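PDB 6I8W: Alpha/beta fold hydrolase from Pseudomonas aeruginosa, which degrades membrane phospholipids as a membrane-bound phospholipase A and virulence factor, and probably also hydrolyses monoacylglycerols. Local coordinates for residues 40-54 against 91-105. Numbering follows the deposited sequence. Where two conformers were deposited one is given.
Sequences LSEHSVQVDNLEIAY and VVALDLPGFGDSSKP. With CO2 (carbon dioxide), chain F.
Tyr54 and Leu94 form an antiparallel, non-hydrogen-bonded pair where strand 50-54 meets strand 91-94, the two segments running at 132° to each other, and Asp95 N donates to Ala53 O at 2.8 Å along a nearly straight line (174°). Beyond this point the loop after strand 91-94 takes over as partner of strand 50-54. Ser103 holds Glu51 by two hydrogen bonds: its backbone N reaches Glu51 O in the carbonyl plane, while its OG, turned back beside its own N (chi1 -64°), accepts from Glu51 N at 2.8 Å. Ser102 OG accepts from Ala53 N at 2.9 Å and donates to Asp95 O at 2.6 Å, from above the carbonyl plane, tying strand and loop together. Leu50 straddles two prolines, CD1 on Pro97 CB and CD2 pressed tightly on Pro105 CG at 3.4 Å; Ile52 lays CD1 against Pro97 CG and CG2 against Leu94 CD1. Tyr54 CD2 meets Val92 CG1 at 4.0 Å, and its ring makes a T-shaped (edge-to-face) contact with Phe122. Ala53 CB rests against Asp101 CB. Glu42 OE2 and Asp101 OD2 approach to 3.5 Å; Arg35 salt-bridges Glu42 OE1, and Lys75, salt-bridged to Asp95 OD2, forms long, weak ion pairs with both close oxygens, probably easing the repulsion. Next to the outermost strand 41-47 of the alpha/beta hydrolase sheet, the hydroxyls of Ser103 and Ser102 thus take the amides of Glu51 and Ala53, as backbone carbonyls of a neighbouring strand would, extending strand-like pairing into an irregular loop.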
# COMPACT_ATOMS: atom_id res chain seq x y z
N LEU A 40 -4.79 13.16 -8.99
CA LEU A 40 -4.29 11.89 -9.54
C LEU A 40 -5.25 11.31 -10.59
O LEU A 40 -6.45 11.39 -10.42
CB LEU A 40 -4.11 10.86 -8.44
CG LEU A 40 -3.09 11.24 -7.36
CD1 LEU A 40 -3.19 10.29 -6.16
CD2 LEU A 40 -1.68 11.19 -7.96
N SER A 41 -4.71 10.75 -11.66
CA SER A 41 -5.52 10.04 -12.64
C SER A 41 -4.91 8.68 -12.92
O SER A 41 -3.71 8.46 -12.69
CB SER A 41 -5.68 10.87 -13.91
OG SER A 41 -4.42 11.16 -14.49
N GLU A 42 -5.74 7.76 -13.41
CA GLU A 42 -5.35 6.36 -13.58
C GLU A 42 -4.84 6.02 -14.98
O GLU A 42 -5.39 6.47 -15.98
CB GLU A 42 -6.52 5.44 -13.21
CG GLU A 42 -6.17 3.94 -13.32
CD GLU A 42 -7.23 3.03 -12.71
OE1 GLU A 42 -8.31 3.53 -12.33
OE2 GLU A 42 -6.98 1.81 -12.61
N HIS A 43 -3.78 5.22 -15.03
CA HIS A 43 -3.22 4.74 -16.28
C HIS A 43 -2.85 3.28 -16.09
O HIS A 43 -3.00 2.73 -15.00
CB HIS A 43 -1.97 5.55 -16.65
CG HIS A 43 -2.20 7.02 -16.64
ND1 HIS A 43 -2.70 7.70 -17.73
CD2 HIS A 43 -2.03 7.94 -15.66
CE1 HIS A 43 -2.81 8.99 -17.42
NE2 HIS A 43 -2.41 9.16 -16.18
N SER A 44 -2.38 2.64 -17.16
CA SER A 44 -1.82 1.31 -17.04
C SER A 44 -0.68 1.13 -18.02
O SER A 44 -0.59 1.84 -19.02
CB SER A 44 -2.90 0.25 -17.27
OG SER A 44 -3.24 0.17 -18.63
N VAL A 45 0.23 0.22 -17.68
CA VAL A 45 1.35 -0.09 -18.55
C VAL A 45 1.68 -1.57 -18.39
O VAL A 45 1.58 -2.13 -17.29
CB VAL A 45 2.58 0.81 -18.23
CG1 VAL A 45 3.04 0.63 -16.81
CG2 VAL A 45 3.72 0.54 -19.23
N GLN A 46 2.06 -2.20 -19.49
CA GLN A 46 2.48 -3.60 -19.48
C GLN A 46 3.95 -3.71 -19.12
O GLN A 46 4.81 -3.13 -19.79
CB GLN A 46 2.23 -4.25 -20.85
CG GLN A 46 0.76 -4.27 -21.26
CD GLN A 46 0.57 -4.61 -22.73
OE1 GLN A 46 1.52 -4.59 -23.51
NE2 GLN A 46 -0.66 -4.94 -23.11
N VAL A 47 4.23 -4.50 -18.09
CA VAL A 47 5.59 -4.72 -17.60
C VAL A 47 5.80 -6.22 -17.49
O VAL A 47 5.09 -6.88 -16.72
CB VAL A 47 5.83 -4.04 -16.23
CG1 VAL A 47 7.25 -4.25 -15.79
CG2 VAL A 47 5.46 -2.55 -16.30
N ASP A 48 6.74 -6.75 -18.28
CA ASP A 48 6.93 -8.20 -18.44
C ASP A 48 5.59 -8.87 -18.71
O ASP A 48 5.26 -9.93 -18.14
CB ASP A 48 7.63 -8.85 -17.23
CG ASP A 48 9.09 -8.43 -17.10
OD1 ASP A 48 9.80 -8.35 -18.12
OD2 ASP A 48 9.55 -8.24 -15.96
N ASN A 49 4.81 -8.23 -19.58
CA ASN A 49 3.51 -8.72 -20.00
C ASN A 49 2.48 -8.76 -18.87
O ASN A 49 1.43 -9.37 -19.02
CB ASN A 49 3.63 -10.13 -20.63
CG ASN A 49 2.49 -10.44 -21.60
OD1 ASN A 49 2.03 -9.57 -22.34
ND2 ASN A 49 2.03 -11.68 -21.59
N LEU A 50 2.76 -8.08 -17.76
CA LEU A 50 1.71 -7.92 -16.76
C LEU A 50 1.15 -6.51 -16.86
O LEU A 50 1.91 -5.54 -16.94
CB LEU A 50 2.24 -8.13 -15.34
CG LEU A 50 2.94 -9.44 -14.98
CD1 LEU A 50 3.16 -9.46 -13.46
CD2 LEU A 50 2.16 -10.66 -15.45
N GLU A 51 -0.17 -6.39 -16.79
CA GLU A 51 -0.77 -5.06 -16.76
C GLU A 51 -0.65 -4.48 -15.37
O GLU A 51 -1.13 -5.06 -14.40
CB GLU A 51 -2.23 -5.09 -17.19
CG GLU A 51 -2.87 -3.71 -17.18
CD GLU A 51 -4.08 -3.62 -18.09
OE1 GLU A 51 -4.26 -4.53 -18.93
OE2 GLU A 51 -4.86 -2.65 -17.96
N ILE A 52 0.03 -3.35 -15.27
CA ILE A 52 0.16 -2.69 -13.99
C ILE A 52 -0.63 -1.39 -14.00
O ILE A 52 -0.34 -0.49 -14.79
CB ILE A 52 1.62 -2.43 -13.67
CG1 ILE A 52 2.37 -3.78 -13.61
CG2 ILE A 52 1.76 -1.61 -12.37
CD1 ILE A 52 3.75 -3.69 -13.00
N ALA A 53 -1.66 -1.32 -13.16
CA ALA A 53 -2.45 -0.11 -13.01
C ALA A 53 -1.73 0.86 -12.09
O ALA A 53 -1.09 0.45 -11.12
CB ALA A 53 -3.86 -0.44 -12.46
N TYR A 54 -1.82 2.15 -12.39
CA TYR A 54 -1.20 3.13 -11.51
C TYR A 54 -1.90 4.46 -11.57
O TYR A 54 -2.64 4.76 -12.51
CB TYR A 54 0.29 3.30 -11.84
CG TYR A 54 0.65 3.87 -13.21
CD1 TYR A 54 0.68 3.06 -14.35
CD2 TYR A 54 0.99 5.22 -13.36
CE1 TYR A 54 1.01 3.57 -15.61
CE2 TYR A 54 1.34 5.74 -14.63
CZ TYR A 54 1.35 4.91 -15.73
OH TYR A 54 1.69 5.42 -16.97
N VAL A 91 3.89 12.54 -8.65
CA VAL A 91 3.55 11.44 -7.76
C VAL A 91 3.02 10.25 -8.56
O VAL A 91 2.16 10.41 -9.44
CB VAL A 91 2.51 11.86 -6.71
CG1 VAL A 91 2.12 10.67 -5.83
CG2 VAL A 91 3.05 13.07 -5.87
N VAL A 92 3.57 9.07 -8.27
CA VAL A 92 3.11 7.83 -8.92
C VAL A 92 2.80 6.79 -7.84
O VAL A 92 3.61 6.55 -6.93
CB VAL A 92 4.17 7.29 -9.90
CG1 VAL A 92 3.71 5.95 -10.55
CG2 VAL A 92 4.48 8.33 -10.97
N ALA A 93 1.62 6.19 -7.92
CA ALA A 93 1.27 5.11 -7.01
C ALA A 93 0.76 3.91 -7.83
O ALA A 93 -0.26 4.03 -8.50
CB ALA A 93 0.21 5.57 -6.00
N LEU A 94 1.48 2.79 -7.80
CA LEU A 94 1.06 1.62 -8.59
C LEU A 94 0.30 0.58 -7.76
O LEU A 94 0.42 0.53 -6.52
CB LEU A 94 2.28 0.92 -9.26
CG LEU A 94 3.10 -0.08 -8.41
CD1 LEU A 94 4.12 -0.83 -9.29
CD2 LEU A 94 3.81 0.63 -7.25
N ASP A 95 -0.51 -0.23 -8.45
CA ASP A 95 -1.00 -1.48 -7.91
C ASP A 95 0.05 -2.54 -8.18
O ASP A 95 0.34 -2.84 -9.35
CB ASP A 95 -2.33 -1.90 -8.55
CG ASP A 95 -3.50 -1.04 -8.12
OD1 ASP A 95 -3.42 -0.45 -7.02
OD2 ASP A 95 -4.50 -0.99 -8.87
N LEU A 96 0.61 -3.12 -7.14
CA LEU A 96 1.53 -4.24 -7.36
C LEU A 96 0.80 -5.39 -8.05
O LEU A 96 -0.38 -5.62 -7.78
CB LEU A 96 2.12 -4.72 -6.03
CG LEU A 96 3.06 -3.72 -5.34
CD1 LEU A 96 3.27 -4.11 -3.89
CD2 LEU A 96 4.41 -3.65 -6.07
N PRO A 97 1.49 -6.09 -8.97
CA PRO A 97 0.98 -7.36 -9.48
C PRO A 97 0.49 -8.23 -8.32
O PRO A 97 1.14 -8.27 -7.26
CB PRO A 97 2.21 -7.99 -10.16
CG PRO A 97 2.99 -6.80 -10.62
CD PRO A 97 2.80 -5.75 -9.55
N GLY A 98 -0.66 -8.87 -8.51
CA GLY A 98 -1.32 -9.62 -7.45
C GLY A 98 -2.41 -8.83 -6.72
O GLY A 98 -3.26 -9.43 -6.05
N PHE A 99 -2.42 -7.51 -6.89
CA PHE A 99 -3.31 -6.62 -6.11
C PHE A 99 -4.01 -5.56 -6.96
O PHE A 99 -3.64 -5.33 -8.11
CB PHE A 99 -2.50 -5.93 -4.98
CG PHE A 99 -1.82 -6.91 -4.07
CD1 PHE A 99 -2.53 -7.53 -3.04
CD2 PHE A 99 -0.48 -7.25 -4.27
CE1 PHE A 99 -1.91 -8.47 -2.22
CE2 PHE A 99 0.14 -8.19 -3.45
CZ PHE A 99 -0.57 -8.80 -2.42
N GLY A 100 -5.04 -4.93 -6.38
CA GLY A 100 -5.72 -3.82 -7.03
C GLY A 100 -6.24 -4.17 -8.41
O GLY A 100 -6.85 -5.21 -8.60
N ASP A 101 -5.96 -3.32 -9.40
CA ASP A 101 -6.44 -3.58 -10.75
C ASP A 101 -5.33 -4.11 -11.66
O ASP A 101 -5.50 -4.15 -12.87
CB ASP A 101 -7.03 -2.31 -11.37
CG ASP A 101 -8.28 -1.82 -10.65
OD1 ASP A 101 -9.13 -2.65 -10.26
OD2 ASP A 101 -8.41 -0.60 -10.45
N SER A 102 -4.20 -4.50 -11.08
CA SER A 102 -3.09 -5.04 -11.87
C SER A 102 -3.29 -6.53 -12.15
O SER A 102 -4.12 -7.18 -11.52
CB SER A 102 -1.76 -4.80 -11.15
OG SER A 102 -1.41 -3.43 -11.17
N SER A 103 -2.52 -7.08 -13.10
CA SER A 103 -2.60 -8.51 -13.41
C SER A 103 -2.30 -9.36 -12.18
O SER A 103 -1.48 -8.99 -11.36
CB SER A 103 -1.62 -8.91 -14.54
OG SER A 103 -1.95 -8.28 -15.76
N LYS A 104 -2.96 -10.51 -12.10
CA LYS A 104 -2.77 -11.46 -11.00
C LYS A 104 -2.56 -12.89 -11.52
O LYS A 104 -3.38 -13.78 -11.27
CB LYS A 104 -3.99 -11.42 -10.07
CG LYS A 104 -4.31 -10.00 -9.54
CD LYS A 104 -5.61 -9.97 -8.74
CE LYS A 104 -5.93 -8.54 -8.26
NZ LYS A 104 -6.19 -7.62 -9.41
N PRO A 105 -1.44 -13.13 -12.22
CA PRO A 105 -1.15 -14.48 -12.75
C PRO A 105 -1.11 -15.51 -11.62
O PRO A 105 -0.43 -15.30 -10.62
CB PRO A 105 0.23 -14.35 -13.40
CG PRO A 105 0.55 -12.92 -13.40
CD PRO A 105 -0.31 -12.20 -12.42
C CO2 F . -3.67 3.62 -19.74
O1 CO2 F . -2.86 4.41 -19.72
O2 CO2 F . -4.49 2.83 -19.74